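Local coordinates for protein CT021 (Chlamydia trachomatis serovar L2, PDB 6UXD) that is of unknown function but is probably a distant relative of the lipoprotein-handling LolA and LolB proteins, rich in antiparallel strands, at residues E11-A16 and F33-S38; V79-I84 and P212-F217. All blocks are in the same frame, centred on the assembly; numbering follows the deposited sequence.

Overall arrangement
Interactions 1 and 2 lie with their centres 13 Å apart and meet through the far side of strand 29-38. In interaction 1, Ile35 faces the N-terminal helix and turn; its neighbours Leu34 and Arg36 face the other way, where both touch Ser209 in the chain leading to the C-terminal tail. That tail, residues 212-217, forms interaction 2 with strand 79-84, and strand 43-50 lies between strands 29-38 and 79-84. Direct contacts of two kinds join them: Arg36 NH1 lies 3.1 Å from Pro212 O, a probable hydrogen bond, and Gln37 CD packs 3.5 Å from Leu214 CD1. No ligand or active site can be assigned to either contact, and the function is unknown.

Interaction 1: E11-A16 and F33-S38; sequences EKILTA and FLIRQS
Ala16 and Ile35 mark the closest backbone approach, their CA atoms 7.2 Å apart, where the type I turn from Ile13 to Ala16 faces strand 29-38. No hydrogen bond crosses this gap, and the 154 Å² buried between the segments, summed over both sides, comes mostly from Ile35 and Ala16. Ile35 meets both apolar partners with one branch: CG1 packs 3.8 Å from Ala16 CB, and CD1, one carbon further out, lies 4.1 Å from Ile13 CG2, the two isoleucines meeting at a slant, methyl to methyl. With chi1 at -56°, Ile35 CG1 is turned to the backbone-N side, opposite the carbonyl carbon, which sends this longer branch across to the turn.

Strand 29-38 belongs to an antiparallel arrangement with strands 21-26 and 43-50, and the N-terminal helix and the turn Ile13-Ala16 pack on one face of it. This is consistent with a clan-level relationship to LolA and LolB, whose fold is an unclosed antiparallel beta barrel with helices covering its opening. The strand is irregular near its end: Arg36 has psi -32°, and Ile35 and Ser38, three positions apart, both direct their CB atoms at the turn. Ser38 OG nevertheless stops 4.5 Å from Ala16 O and is hydrogen-bonded to Thr43 OG1 instead.

The turn supplies its own polar links. Lys12 O takes both Thr15 N and Thr15 OG1, the hydroxyl at 2.7 Å from that oxygen, in the carbonyl plane with a C=O...OG1 angle of 158°. Ala16 N bonds to Ile13 O at 3.0 Å, which probably helps to fix where the Ala16 methyl meets Ile35.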
ATOM      1  N   GLU A  11       7.074  -3.341  -9.814  1.00 42.42           N
ATOM      2  CA  GLU A  11       6.533  -4.047 -10.974  1.00 40.52           C
ATOM      3  C   GLU A  11       5.123  -4.568 -10.705  1.00 50.54           C
ATOM      4  O   GLU A  11       4.219  -4.458 -11.549  1.00 39.08           O
ATOM      5  CB  GLU A  11       7.494  -5.190 -11.318  1.00 46.43           C
ATOM      6  CG  GLU A  11       7.119  -6.035 -12.513  1.00 58.93           C
ATOM      7  CD  GLU A  11       8.137  -7.137 -12.790  1.00 65.29           C
ATOM      8  OE1 GLU A  11       7.770  -8.137 -13.443  1.00 68.24           O
ATOM      9  OE2 GLU A  11       9.305  -7.000 -12.357  1.00 64.90           O
ATOM     10  N   LYS A  12       4.913  -5.149  -9.533  1.00 47.88           N
ATOM     11  CA  LYS A  12       3.609  -5.720  -9.236  1.00 44.76           C
ATOM     12  C   LYS A  12       2.544  -4.636  -9.146  1.00 34.55           C
ATOM     13  O   LYS A  12       1.451  -4.774  -9.706  1.00 43.54           O
ATOM     14  CB  LYS A  12       3.712  -6.519  -7.934  1.00 47.49           C
ATOM     15  CG  LYS A  12       2.438  -7.163  -7.515  1.00 40.31           C
ATOM     16  CD  LYS A  12       2.057  -8.309  -8.420  1.00 39.74           C
ATOM     17  CE  LYS A  12       0.798  -9.001  -7.827  1.00 36.95           C
ATOM     18  NZ  LYS A  12       0.036  -9.709  -8.896  1.00 38.32           N
ATOM     19  N   ILE A  13       2.851  -3.537  -8.464  1.00 35.19           N
ATOM     20  CA  ILE A  13       1.869  -2.468  -8.318  1.00 38.94           C
ATOM     21  C   ILE A  13       1.609  -1.749  -9.633  1.00 47.60           C
ATOM     22  O   ILE A  13       0.524  -1.183  -9.825  1.00 42.38           O
ATOM     23  CB  ILE A  13       2.323  -1.468  -7.236  1.00 44.22           C
ATOM     24  CG1 ILE A  13       2.670  -2.211  -5.928  1.00 50.21           C
ATOM     25  CG2 ILE A  13       1.268  -0.400  -7.038  1.00 46.40           C
ATOM     26  CD1 ILE A  13       1.505  -2.984  -5.282  1.00 50.41           C
ATOM     27  N   LEU A  14       2.589  -1.721 -10.553  1.00 42.33           N
ATOM     28  CA  LEU A  14       2.331  -1.078 -11.830  1.00 44.14           C
ATOM     29  C   LEU A  14       1.369  -1.872 -12.704  1.00 48.46           C
ATOM     30  O   LEU A  14       0.964  -1.350 -13.744  1.00 41.08           O
ATOM     31  CB  LEU A  14       3.628  -0.845 -12.628  1.00 38.39           C
ATOM     32  CG  LEU A  14       4.584   0.216 -12.079  1.00 39.75           C
ATOM     33  CD1 LEU A  14       5.785   0.359 -13.009  1.00 41.58           C
ATOM     34  CD2 LEU A  14       3.904   1.536 -11.911  1.00 46.11           C
ATOM     35  N   THR A  15       1.030  -3.120 -12.344  1.00 39.87           N
ATOM     36  CA  THR A  15      -0.035  -3.834 -13.036  1.00 39.26           C
ATOM     37  C   THR A  15      -1.429  -3.366 -12.605  1.00 43.72           C
ATOM     38  O   THR A  15      -2.407  -3.667 -13.293  1.00 47.39           O
ATOM     39  CB  THR A  15       0.091  -5.353 -12.813  1.00 40.51           C
ATOM     40  OG1 THR A  15      -0.315  -5.700 -11.476  1.00 40.27           O
ATOM     41  CG2 THR A  15       1.539  -5.826 -13.019  1.00 44.73           C
ATOM     42  N   ALA A  16      -1.551  -2.616 -11.509  1.00 42.83           N
ATOM     43  CA  ALA A  16      -2.864  -2.129 -11.102  1.00 41.71           C
ATOM     44  C   ALA A  16      -3.400  -1.146 -12.137  1.00 51.06           C
ATOM     45  O   ALA A  16      -2.670  -0.654 -12.993  1.00 45.64           O
ATOM     46  CB  ALA A  16      -2.803  -1.452  -9.736  1.00 43.60           C
ATOM     47  N   PHE A  33      -4.466   3.509  -0.078  1.00 42.19           N
ATOM     48  CA  PHE A  33      -3.696   3.599  -1.310  1.00 38.98           C
ATOM     49  C   PHE A  33      -4.641   3.639  -2.502  1.00 42.39           C
ATOM     50  O   PHE A  33      -5.552   2.816  -2.599  1.00 37.84           O
ATOM     51  CB  PHE A  33      -2.755   2.407  -1.482  1.00 41.26           C
ATOM     52  CG  PHE A  33      -1.651   2.341  -0.463  1.00 44.36           C
ATOM     53  CD1 PHE A  33      -1.911   1.927   0.835  1.00 49.65           C
ATOM     54  CD2 PHE A  33      -0.353   2.665  -0.817  1.00 43.30           C
ATOM     55  CE1 PHE A  33      -0.891   1.859   1.771  1.00 49.08           C
ATOM     56  CE2 PHE A  33       0.662   2.604   0.106  1.00 44.16           C
ATOM     57  CZ  PHE A  33       0.395   2.193   1.403  1.00 46.57           C
ATOM     58  N   LEU A  34      -4.397   4.565  -3.427  1.00 41.67           N
ATOM     59  CA  LEU A  34      -5.255   4.749  -4.593  1.00 42.22           C
ATOM     60  C   LEU A  34      -4.402   4.959  -5.833  1.00 40.33           C
ATOM     61  O   LEU A  34      -3.507   5.806  -5.829  1.00 37.54           O
ATOM     62  CB  LEU A  34      -6.189   5.944  -4.406  1.00 39.44           C
ATOM     63  CG  LEU A  34      -6.966   6.406  -5.648  1.00 43.76           C
ATOM     64  CD1 LEU A  34      -7.856   5.292  -6.181  1.00 40.48           C
ATOM     65  CD2 LEU A  34      -7.805   7.650  -5.347  1.00 45.46           C
ATOM     66  N   ILE A  35      -4.675   4.189  -6.884  1.00 38.53           N
ATOM     67  CA  ILE A  35      -4.025   4.371  -8.173  1.00 43.30           C
ATOM     68  C   ILE A  35      -4.824   5.419  -8.936  1.00 43.94           C
ATOM     69  O   ILE A  35      -6.005   5.208  -9.229  1.00 41.28           O
ATOM     70  CB  ILE A  35      -3.977   3.055  -8.969  1.00 41.55           C
ATOM     71  CG1 ILE A  35      -3.294   1.929  -8.187  1.00 43.79           C
ATOM     72  CG2 ILE A  35      -3.373   3.319 -10.338  1.00 43.12           C
ATOM     73  CD1 ILE A  35      -1.851   2.187  -7.799  1.00 42.28           C
ATOM     74  N   ARG A  36      -4.191   6.533  -9.293  1.00 47.47           N
ATOM     75  CA  ARG A  36      -4.953   7.631  -9.886  1.00 49.76           C
ATOM     76  C   ARG A  36      -4.816   7.747 -11.388  1.00 46.72           C
ATOM     77  O   ARG A  36      -5.772   8.142 -12.056  1.00 50.90           O
ATOM     78  CB  ARG A  36      -4.541   8.952  -9.251  1.00 47.05           C
ATOM     79  CG  ARG A  36      -4.987   8.986  -7.846  1.00 45.55           C
ATOM     80  CD  ARG A  36      -4.989  10.357  -7.311  1.00 51.12           C
ATOM     81  NE  ARG A  36      -5.769  11.249  -8.147  1.00 46.10           N
ATOM     82  CZ  ARG A  36      -5.939  12.527  -7.860  1.00 46.14           C
ATOM     83  NH1 ARG A  36      -5.374  13.026  -6.768  1.00 46.80           N
ATOM     84  NH2 ARG A  36      -6.660  13.299  -8.655  1.00 55.25           N
ATOM     85  N   GLN A  37      -3.670   7.396 -11.936  1.00 51.61           N
ATOM     86  CA  GLN A  37      -3.433   7.596 -13.351  1.00 50.09           C
ATOM     87  C   GLN A  37      -2.267   6.717 -13.732  1.00 48.16           C
ATOM     88  O   GLN A  37      -1.314   6.596 -12.961  1.00 52.60           O
ATOM     89  CB  GLN A  37      -3.136   9.062 -13.640  1.00 54.34           C
ATOM     90  CG  GLN A  37      -2.922   9.379 -15.081  1.00 53.74           C
ATOM     91  CD  GLN A  37      -2.893  10.878 -15.290  1.00 64.30           C
ATOM     92  OE1 GLN A  37      -3.940  11.538 -15.307  1.00 59.90           O
ATOM     93  NE2 GLN A  37      -1.694  11.432 -15.396  1.00 65.30           N
ATOM     94  N   SER A  38      -2.361   6.079 -14.892  1.00 48.14           N
ATOM     95  CA  SER A  38      -1.314   5.188 -15.368  1.00 53.98           C
ATOM     96  C   SER A  38      -1.088   5.441 -16.851  1.00 61.05           C
ATOM     97  O   SER A  38      -2.026   5.385 -17.649  1.00 69.00           O
ATOM     98  CB  SER A  38      -1.689   3.717 -15.135  1.00 49.28           C
ATOM     99  OG  SER A  38      -0.598   2.994 -14.609  1.00 65.01           O
TER

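Interaction 2: V79-I84 and P212-F217; sequences VYLLRI and PALPNF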
ATOM      1  N   VAL A  79      -1.025  13.130   3.606  1.00 54.06           N
ATOM      2  CA  VAL A  79      -1.434  12.681   2.279  1.00 46.17           C
ATOM      3  C   VAL A  79      -0.261  12.824   1.328  1.00 52.20           C
ATOM      4  O   VAL A  79       0.186  13.945   1.053  1.00 48.25           O
ATOM      5  CB  VAL A  79      -2.642  13.467   1.746  1.00 55.44           C
ATOM      6  CG1 VAL A  79      -3.058  12.912   0.401  1.00 50.11           C
ATOM      7  CG2 VAL A  79      -3.788  13.420   2.739  1.00 57.38           C
ATOM      8  N   TYR A  80       0.206  11.705   0.790  1.00 48.12           N
ATOM      9  CA  TYR A  80       1.319  11.686  -0.146  1.00 48.17           C
ATOM     10  C   TYR A  80       0.849  11.321  -1.549  1.00 44.70           C
ATOM     11  O   TYR A  80      -0.131  10.591  -1.742  1.00 46.08           O
ATOM     12  CB  TYR A  80       2.386  10.700   0.312  1.00 48.81           C
ATOM     13  CG  TYR A  80       2.983  11.064   1.643  1.00 55.59           C
ATOM     14  CD1 TYR A  80       3.961  12.042   1.734  1.00 55.89           C
ATOM     15  CD2 TYR A  80       2.566  10.441   2.812  1.00 54.90           C
ATOM     16  CE1 TYR A  80       4.512  12.390   2.947  1.00 66.03           C
ATOM     17  CE2 TYR A  80       3.113  10.782   4.038  1.00 59.40           C
ATOM     18  CZ  TYR A  80       4.086  11.758   4.095  1.00 65.37           C
ATOM     19  OH  TYR A  80       4.643  12.117   5.297  1.00 74.15           O
ATOM     20  N   LEU A  81       1.547  11.859  -2.532  1.00 40.71           N
ATOM     21  CA  LEU A  81       1.298  11.546  -3.929  1.00 38.06           C
ATOM     22  C   LEU A  81       2.622  11.092  -4.508  1.00 41.92           C
ATOM     23  O   LEU A  81       3.627  11.800  -4.393  1.00 42.96           O
ATOM     24  CB  LEU A  81       0.729  12.757  -4.669  1.00 44.42           C
ATOM     25  CG  LEU A  81       0.415  12.553  -6.149  1.00 40.68           C
ATOM     26  CD1 LEU A  81      -0.640  11.451  -6.322  1.00 44.89           C
ATOM     27  CD2 LEU A  81      -0.038  13.865  -6.811  1.00 42.95           C
ATOM     28  N   LEU A  82       2.633   9.903  -5.097  1.00 40.37           N
ATOM     29  CA  LEU A  82       3.835   9.306  -5.654  1.00 41.84           C
ATOM     30  C   LEU A  82       3.719   9.290  -7.163  1.00 39.29           C
ATOM     31  O   LEU A  82       2.710   8.830  -7.705  1.00 38.49           O
ATOM     32  CB  LEU A  82       4.046   7.870  -5.168  1.00 38.91           C
ATOM     33  CG  LEU A  82       4.665   7.655  -3.795  1.00 49.42           C
ATOM     34  CD1 LEU A  82       3.879   8.331  -2.717  1.00 46.80           C
ATOM     35  CD2 LEU A  82       4.760   6.159  -3.532  1.00 51.86           C
ATOM     36  N   ARG A  83       4.752   9.762  -7.829  1.00 39.70           N
ATOM     37  CA  ARG A  83       4.872   9.629  -9.274  1.00 42.19           C
ATOM     38  C   ARG A  83       5.954   8.589  -9.534  1.00 40.17           C
ATOM     39  O   ARG A  83       7.130   8.820  -9.224  1.00 40.66           O
ATOM     40  CB  ARG A  83       5.217  10.967  -9.928  1.00 36.61           C
ATOM     41  CG  ARG A  83       5.132  10.927 -11.435  1.00 39.71           C
ATOM     42  CD  ARG A  83       5.807  12.136 -12.060  1.00 43.78           C
ATOM     43  NE  ARG A  83       5.626  12.120 -13.507  1.00 40.44           N
ATOM     44  CZ  ARG A  83       6.489  11.609 -14.384  1.00 48.74           C
ATOM     45  NH1 ARG A  83       7.639  11.070 -13.991  1.00 45.43           N
ATOM     46  NH2 ARG A  83       6.198  11.654 -15.678  1.00 52.28           N
ATOM     47  N   ILE A  84       5.557   7.459 -10.117  1.00 44.57           N
ATOM     48  CA  ILE A  84       6.438   6.312 -10.327  1.00 44.28           C
ATOM     49  C   ILE A  84       6.707   6.207 -11.819  1.00 45.49           C
ATOM     50  O   ILE A  84       5.765   6.162 -12.618  1.00 47.57           O
ATOM     51  CB  ILE A  84       5.814   5.012  -9.780  1.00 46.95           C
ATOM     52  CG1 ILE A  84       5.530   5.147  -8.283  1.00 44.26           C
ATOM     53  CG2 ILE A  84       6.747   3.820 -10.037  1.00 49.24           C
ATOM     54  CD1 ILE A  84       4.582   4.100  -7.703  1.00 45.44           C
ATOM     55  N   PRO A 212      -7.104  17.083  -4.544  1.00 51.47           N
ATOM     56  CA  PRO A 212      -6.945  17.892  -5.757  1.00 46.77           C
ATOM     57  C   PRO A 212      -6.350  17.096  -6.907  1.00 52.00           C
ATOM     58  O   PRO A 212      -5.685  16.066  -6.731  1.00 44.25           O
ATOM     59  CB  PRO A 212      -5.995  19.018  -5.327  1.00 44.51           C
ATOM     60  CG  PRO A 212      -6.086  19.059  -3.836  1.00 46.15           C
ATOM     61  CD  PRO A 212      -6.372  17.663  -3.399  1.00 43.80           C
ATOM     62  N   ALA A 213      -6.598  17.614  -8.105  1.00 42.60           N
ATOM     63  CA  ALA A 213      -6.110  17.010  -9.330  1.00 49.79           C
ATOM     64  C   ALA A 213      -4.591  16.905  -9.325  1.00 42.37           C
ATOM     65  O   ALA A 213      -3.886  17.591  -8.576  1.00 43.74           O
ATOM     66  CB  ALA A 213      -6.544  17.832 -10.541  1.00 43.95           C
ATOM     67  N   LEU A 214      -4.099  16.069 -10.223  1.00 39.65           N
ATOM     68  CA  LEU A 214      -2.683  15.780 -10.314  1.00 43.74           C
ATOM     69  C   LEU A 214      -1.891  17.020 -10.735  1.00 44.86           C
ATOM     70  O   LEU A 214      -2.415  17.893 -11.427  1.00 38.28           O
ATOM     71  CB  LEU A 214      -2.463  14.660 -11.320  1.00 44.04           C
ATOM     72  CG  LEU A 214      -3.067  13.295 -10.957  1.00 42.85           C
ATOM     73  CD1 LEU A 214      -2.717  12.302 -12.061  1.00 47.95           C
ATOM     74  CD2 LEU A 214      -2.562  12.823  -9.597  1.00 42.43           C
ATOM     75  N   PRO A 215      -0.622  17.114 -10.328  1.00 44.32           N
ATOM     76  CA  PRO A 215       0.248  18.173 -10.856  1.00 42.04           C
ATOM     77  C   PRO A 215       0.219  18.224 -12.369  1.00 44.05           C
ATOM     78  O   PRO A 215       0.196  17.196 -13.048  1.00 47.72           O
ATOM     79  CB  PRO A 215       1.637  17.779 -10.341  1.00 44.62           C
ATOM     80  CG  PRO A 215       1.326  17.057  -9.037  1.00 41.38           C
ATOM     81  CD  PRO A 215       0.065  16.288  -9.321  1.00 43.54           C
ATOM     82  N   ASN A 216       0.233  19.443 -12.887  1.00 40.29           N
ATOM     83  CA  ASN A 216       0.273  19.710 -14.312  1.00 47.65           C
ATOM     84  C   ASN A 216       1.694  20.092 -14.686  1.00 51.72           C
ATOM     85  O   ASN A 216       2.206  21.123 -14.223  1.00 42.99           O
ATOM     86  CB  ASN A 216      -0.690  20.835 -14.680  1.00 49.84           C
ATOM     87  CG  ASN A 216      -2.131  20.431 -14.501  1.00 48.58           C
ATOM     88  OD1 ASN A 216      -2.642  19.595 -15.247  1.00 54.52           O
ATOM     89  ND2 ASN A 216      -2.797  21.018 -13.509  1.00 56.38           N
ATOM     90  N   PHE A 217       2.325  19.261 -15.500  1.00 50.55           N
ATOM     91  CA  PHE A 217       3.684  19.504 -15.940  1.00 52.95           C
ATOM     92  C   PHE A 217       3.678  19.830 -17.449  1.00 59.66           C
ATOM     93  O   PHE A 217       4.707  19.793 -18.132  1.00 64.67           O
ATOM     94  CB  PHE A 217       4.560  18.287 -15.620  1.00 47.94           C
ATOM     95  CG  PHE A 217       4.859  18.108 -14.149  1.00 45.26           C
ATOM     96  CD1 PHE A 217       5.257  16.875 -13.665  1.00 54.26           C
ATOM     97  CD2 PHE A 217       4.755  19.157 -13.257  1.00 48.33           C
ATOM     98  CE1 PHE A 217       5.548  16.691 -12.310  1.00 51.80           C
ATOM     99  CE2 PHE A 217       5.030  18.991 -11.906  1.00 47.96           C
ATOM    100  CZ  PHE A 217       5.436  17.752 -11.430  1.00 53.30           C
ATOM    101  OXT PHE A 217       2.639  20.162 -18.041  1.00 54.82           O
TER
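Leu81 pushes its two methyls against Leu214 and Pro215, and these apolar pairs are the closest contacts. CD2 does most of the touching: it meets the CD corner of the Pro215 ring end-on at 3.5 Å, tighter than usual for two carbons, with Pro215 CG further off at 4.1 Å from Leu81 CD2, and it lies 3.9 Å from Leu214 CD2. The second methyl, Leu81 CD1, also reaches Leu214 CD2, at 4.0 Å. With CG anti to the backbone N (chi1 -180°), the Leu81 fork sits on the carbonyl-carbon side, both methyls against Leu214. The Leu214 side chain runs at about a right angle to that of Leu81.

Strand 79-84 pairs antiparallel with strands 43-50 and 90-95, whereas residues 212-217 form no regular strand and lie over one face of this antiparallel array. The nearest CA atoms, those of Leu81 and Leu214, are 8.6 Å apart, and no hydrogen bond crosses, so the tail is packed on the strand without extending the sheet. Trp44 touches Leu81, Leu214 and Pro215, while Trp99 flanks Leu81 and Pro215; its indole N-H (NE1) hydrogen-bonds to Pro212 O, which also takes Arg36 NH1. The Arg83 chain lies loosely beside the C-terminal Phe217 ring, CD 4.6 Å from Phe217 CE1, and its NH2 forms a salt bridge to Glu41 OE2. Phe217 also touches Phe92. Both Phe217 and Arg83 touch a crystal neighbour, which may influence their conformations.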